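Local structure of alpha-l-arabinofuranosidase domain protein (Thermotoga maritima, 4ATW) at residues 163-175 against 205-217. The protein hydrolyses alpha-L-arabinofuranosidic linkages, probably releasing terminal arabinofuranose from arabinose-containing polysaccharides or oligosaccharides as a thermostable glycoside hydrolase. Sequence-based numbering, arbitrary orientation.
Sequences NVKFWGIGNEMYG and IKAIAVGCDDPIW
Lys165, Trp167 and Ile169 pair with Lys206 and Ile208 through four backbone hydrogen bonds, the parallel pairing of neighbouring strands 166-169 and 206-209. Lys206 N donates to Lys165 O and Lys206 O accepts from Trp167 N (2.8 Å); Ile208 repeats the pattern with Trp167 O and Ile169 N. Helix 184-196 connects the two strands, making a beta-alpha-beta unit of the eight-stranded parallel sheet, consistent with the (beta/alpha)8 barrel of family GH51 arabinofuranosidases.

Apolar contacts lie on both faces of the pair. On one, Ile169 CD1 meets Ala207 CB and Ile205 CG2 approaches Trp167 CD1 (3.6 Å), while helices 131-141 and 184-196 cover this side. On the other, Ile208 CD1 lies at the edge of the Phe166 ring and also rests by Trp167 O (3.4 Å).

Beyond the strands, aromatic contacts take over. Tyr174 CB makes a CH-pi contact over the six-membered ring of Trp217, 3.5 Å from its centroid. A chi1 of 53°, with CG between backbone N and carbonyl carbon, turns the Tyr174 ring edge-on to that indole and brings one face to Cys212. The T-shaped pair has planes at 82°. Cys212 CB makes a CH-pi contact, 3.6 Å from the Tyr174 ring centroid, and SG a sulfur-aromatic one. Val210 CG1 touches the ring edge at CD2 (3.7 Å). Trp217 NE1 donates to Val210 O (2.8 Å), fixing the indole's rotation, and the ring of Tyr187 meets the indole with its plane nearly parallel. A leucine in place of Trp217 would probably leave Val210 O without this donor and Tyr174 CB without its aromatic platform. Glu172 OE2 hydrogen-bonds His235 ND1, and Asn171 OD1 accepts from Arg66.

Directional backbone bonds thus set the strand register, whereas ring contacts are likely to hold turn 172-175, which begins in a pair resembling the Asn-Glu signature of clan GH-A glycosidases, against the 210-217 connection.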
# COMPACT_ATOMS: atom_id res chain seq x y z
N ASN A 163 -13.82 3.61 -15.91
CA ASN A 163 -14.05 4.51 -14.79
C ASN A 163 -12.94 4.42 -13.73
O ASN A 163 -13.20 4.12 -12.58
CB ASN A 163 -15.39 4.20 -14.15
CG ASN A 163 -15.71 5.16 -13.06
OD1 ASN A 163 -15.48 6.36 -13.23
ND2 ASN A 163 -16.22 4.65 -11.93
N VAL A 164 -11.70 4.66 -14.13
CA VAL A 164 -10.59 4.62 -13.19
C VAL A 164 -10.78 5.83 -12.31
O VAL A 164 -10.79 6.96 -12.81
CB VAL A 164 -9.23 4.70 -13.95
CG1 VAL A 164 -8.06 4.61 -13.01
CG2 VAL A 164 -9.15 3.54 -14.97
N LYS A 165 -10.92 5.60 -11.01
CA LYS A 165 -11.17 6.69 -10.05
C LYS A 165 -9.96 7.43 -9.48
O LYS A 165 -10.08 8.57 -9.05
CB LYS A 165 -12.02 6.15 -8.89
CG LYS A 165 -13.25 5.41 -9.33
CD LYS A 165 -14.00 4.90 -8.15
CE LYS A 165 -15.18 4.03 -8.55
NZ LYS A 165 -15.93 3.47 -7.35
N PHE A 166 -8.81 6.77 -9.45
CA PHE A 166 -7.65 7.39 -8.88
C PHE A 166 -6.59 7.69 -9.91
O PHE A 166 -6.18 6.80 -10.65
CB PHE A 166 -7.04 6.48 -7.81
CG PHE A 166 -7.97 6.15 -6.67
CD1 PHE A 166 -8.95 5.19 -6.79
CD2 PHE A 166 -7.85 6.80 -5.45
CE1 PHE A 166 -9.81 4.87 -5.72
CE2 PHE A 166 -8.70 6.50 -4.38
CZ PHE A 166 -9.68 5.53 -4.53
N TRP A 167 -6.12 8.93 -9.98
CA TRP A 167 -5.06 9.22 -10.94
C TRP A 167 -3.85 9.84 -10.28
O TRP A 167 -3.96 10.88 -9.65
CB TRP A 167 -5.57 10.13 -12.06
CG TRP A 167 -6.58 9.44 -12.95
CD1 TRP A 167 -7.90 9.28 -12.69
CD2 TRP A 167 -6.32 8.75 -14.18
NE1 TRP A 167 -8.48 8.54 -13.69
CE2 TRP A 167 -7.53 8.21 -14.61
CE3 TRP A 167 -5.17 8.55 -14.95
CZ2 TRP A 167 -7.64 7.47 -15.79
CZ3 TRP A 167 -5.27 7.82 -16.12
CH2 TRP A 167 -6.50 7.29 -16.53
N GLY A 168 -2.71 9.16 -10.41
CA GLY A 168 -1.47 9.62 -9.83
C GLY A 168 -0.90 10.60 -10.80
O GLY A 168 -0.54 10.22 -11.91
N ILE A 169 -0.80 11.86 -10.40
CA ILE A 169 -0.29 12.90 -11.28
C ILE A 169 1.22 13.11 -11.25
O ILE A 169 1.72 14.09 -10.69
CB ILE A 169 -0.98 14.17 -10.98
CG1 ILE A 169 -2.45 13.94 -11.21
CG2 ILE A 169 -0.44 15.28 -11.85
CD1 ILE A 169 -3.33 15.16 -10.88
N GLY A 170 1.91 12.18 -11.89
CA GLY A 170 3.35 12.19 -11.97
C GLY A 170 3.86 11.26 -10.91
O GLY A 170 3.13 10.88 -9.99
N ASN A 171 5.13 10.89 -11.05
CA ASN A 171 5.77 10.01 -10.10
C ASN A 171 7.12 10.55 -9.68
O ASN A 171 7.97 10.83 -10.51
CB ASN A 171 5.99 8.62 -10.71
CG ASN A 171 6.69 7.67 -9.76
OD1 ASN A 171 6.06 7.08 -8.84
ND2 ASN A 171 8.01 7.53 -9.96
N GLU A 172 7.30 10.68 -8.37
CA GLU A 172 8.54 11.14 -7.78
C GLU A 172 9.23 12.16 -8.68
O GLU A 172 10.45 12.15 -8.83
CB GLU A 172 9.52 9.97 -7.51
CG GLU A 172 9.02 8.90 -6.53
CD GLU A 172 10.11 7.92 -6.07
OE1 GLU A 172 10.94 7.47 -6.91
OE2 GLU A 172 10.12 7.59 -4.86
N MET A 173 8.44 13.06 -9.26
CA MET A 173 8.99 14.08 -10.15
C MET A 173 10.14 14.91 -9.59
O MET A 173 10.85 15.59 -10.34
CB MET A 173 7.86 14.99 -10.59
CG MET A 173 6.97 14.33 -11.58
SD MET A 173 8.00 13.69 -12.87
CE MET A 173 7.03 12.18 -13.32
N TYR A 174 10.33 14.83 -8.27
CA TYR A 174 11.36 15.61 -7.59
C TYR A 174 12.74 15.03 -7.79
O TYR A 174 13.73 15.77 -7.86
CB TYR A 174 11.03 15.68 -6.08
CG TYR A 174 10.78 14.35 -5.41
CD1 TYR A 174 11.84 13.55 -4.99
CD2 TYR A 174 9.51 13.87 -5.22
CE1 TYR A 174 11.65 12.28 -4.38
CE2 TYR A 174 9.29 12.61 -4.62
CZ TYR A 174 10.38 11.82 -4.21
OH TYR A 174 10.19 10.57 -3.65
N GLY A 175 12.79 13.69 -7.92
CA GLY A 175 14.03 12.92 -8.05
C GLY A 175 14.92 13.04 -9.27
O GLY A 175 14.46 12.90 -10.40
N ILE A 205 -12.89 12.17 -10.85
CA ILE A 205 -11.63 11.60 -10.42
C ILE A 205 -10.92 12.25 -9.22
O ILE A 205 -11.09 13.43 -8.88
CB ILE A 205 -10.62 11.53 -11.56
CG1 ILE A 205 -10.27 12.93 -12.07
CG2 ILE A 205 -11.20 10.69 -12.66
CD1 ILE A 205 -9.27 12.92 -13.23
N LYS A 206 -10.12 11.43 -8.56
CA LYS A 206 -9.34 11.87 -7.44
C LYS A 206 -7.89 11.97 -7.97
O LYS A 206 -7.38 11.06 -8.66
CB LYS A 206 -9.40 10.83 -6.33
CG LYS A 206 -10.78 10.55 -5.81
CD LYS A 206 -11.32 11.74 -5.07
CE LYS A 206 -12.33 11.32 -4.01
NZ LYS A 206 -12.79 12.47 -3.16
N ALA A 207 -7.24 13.08 -7.65
CA ALA A 207 -5.87 13.32 -8.06
C ALA A 207 -4.84 13.22 -6.89
O ALA A 207 -5.02 13.82 -5.85
CB ALA A 207 -5.77 14.67 -8.70
N ILE A 208 -3.76 12.47 -7.09
CA ILE A 208 -2.72 12.34 -6.08
C ILE A 208 -1.46 13.02 -6.66
O ILE A 208 -0.87 12.56 -7.69
CB ILE A 208 -2.37 10.88 -5.80
CG1 ILE A 208 -3.60 10.11 -5.34
CG2 ILE A 208 -1.34 10.80 -4.77
CD1 ILE A 208 -4.55 9.65 -6.51
N ALA A 209 -1.05 14.12 -6.01
CA ALA A 209 0.11 14.92 -6.43
C ALA A 209 1.36 14.43 -5.75
O ALA A 209 1.32 13.94 -4.65
CB ALA A 209 -0.12 16.37 -6.12
N VAL A 210 2.48 14.57 -6.41
CA VAL A 210 3.70 14.11 -5.85
C VAL A 210 4.17 14.92 -4.70
O VAL A 210 4.43 16.12 -4.84
CB VAL A 210 4.79 14.15 -6.85
CG1 VAL A 210 6.01 13.43 -6.28
CG2 VAL A 210 4.32 13.52 -8.13
N GLY A 211 4.30 14.27 -3.56
CA GLY A 211 4.78 14.94 -2.39
C GLY A 211 6.03 14.21 -2.00
O GLY A 211 6.31 13.15 -2.56
N CYS A 212 6.79 14.74 -1.06
CA CYS A 212 8.00 14.05 -0.66
C CYS A 212 8.53 14.63 0.66
O CYS A 212 7.77 15.24 1.38
CB CYS A 212 9.05 14.10 -1.76
SG CYS A 212 9.87 15.62 -1.74
N ASP A 213 9.81 14.45 0.96
CA ASP A 213 10.34 14.91 2.22
C ASP A 213 10.82 16.35 2.28
O ASP A 213 11.13 16.86 3.36
CB ASP A 213 11.44 13.97 2.69
CG ASP A 213 10.89 12.79 3.45
OD1 ASP A 213 10.06 13.05 4.36
OD2 ASP A 213 11.27 11.64 3.14
N ASP A 214 10.86 17.03 1.14
CA ASP A 214 11.26 18.42 1.14
C ASP A 214 10.00 19.25 1.47
O ASP A 214 9.02 19.24 0.72
CB ASP A 214 11.80 18.75 -0.23
CG ASP A 214 11.85 20.22 -0.51
OD1 ASP A 214 11.42 21.02 0.35
OD2 ASP A 214 12.33 20.58 -1.61
N PRO A 215 9.99 19.97 2.59
CA PRO A 215 8.87 20.81 3.03
C PRO A 215 8.48 21.85 1.99
O PRO A 215 7.30 22.10 1.75
CB PRO A 215 9.43 21.49 4.25
CG PRO A 215 10.50 20.60 4.71
CD PRO A 215 11.15 20.21 3.46
N ILE A 216 9.50 22.48 1.39
CA ILE A 216 9.26 23.50 0.39
C ILE A 216 8.60 22.88 -0.80
O ILE A 216 7.74 23.48 -1.43
CB ILE A 216 10.56 24.15 -0.07
CG1 ILE A 216 11.38 24.58 1.15
CG2 ILE A 216 10.26 25.39 -0.87
CD1 ILE A 216 10.70 25.65 1.99
N TRP A 217 9.01 21.67 -1.15
CA TRP A 217 8.37 21.00 -2.28
C TRP A 217 6.85 20.88 -1.99
O TRP A 217 6.03 21.53 -2.65
CB TRP A 217 9.01 19.62 -2.55
CG TRP A 217 8.30 18.82 -3.62
CD1 TRP A 217 7.18 18.07 -3.46
CD2 TRP A 217 8.69 18.66 -4.99
NE1 TRP A 217 6.84 17.45 -4.64
CE2 TRP A 217 7.76 17.79 -5.60
CE3 TRP A 217 9.74 19.16 -5.78
CZ2 TRP A 217 7.84 17.42 -6.94
CZ3 TRP A 217 9.82 18.79 -7.13
CH2 TRP A 217 8.88 17.94 -7.69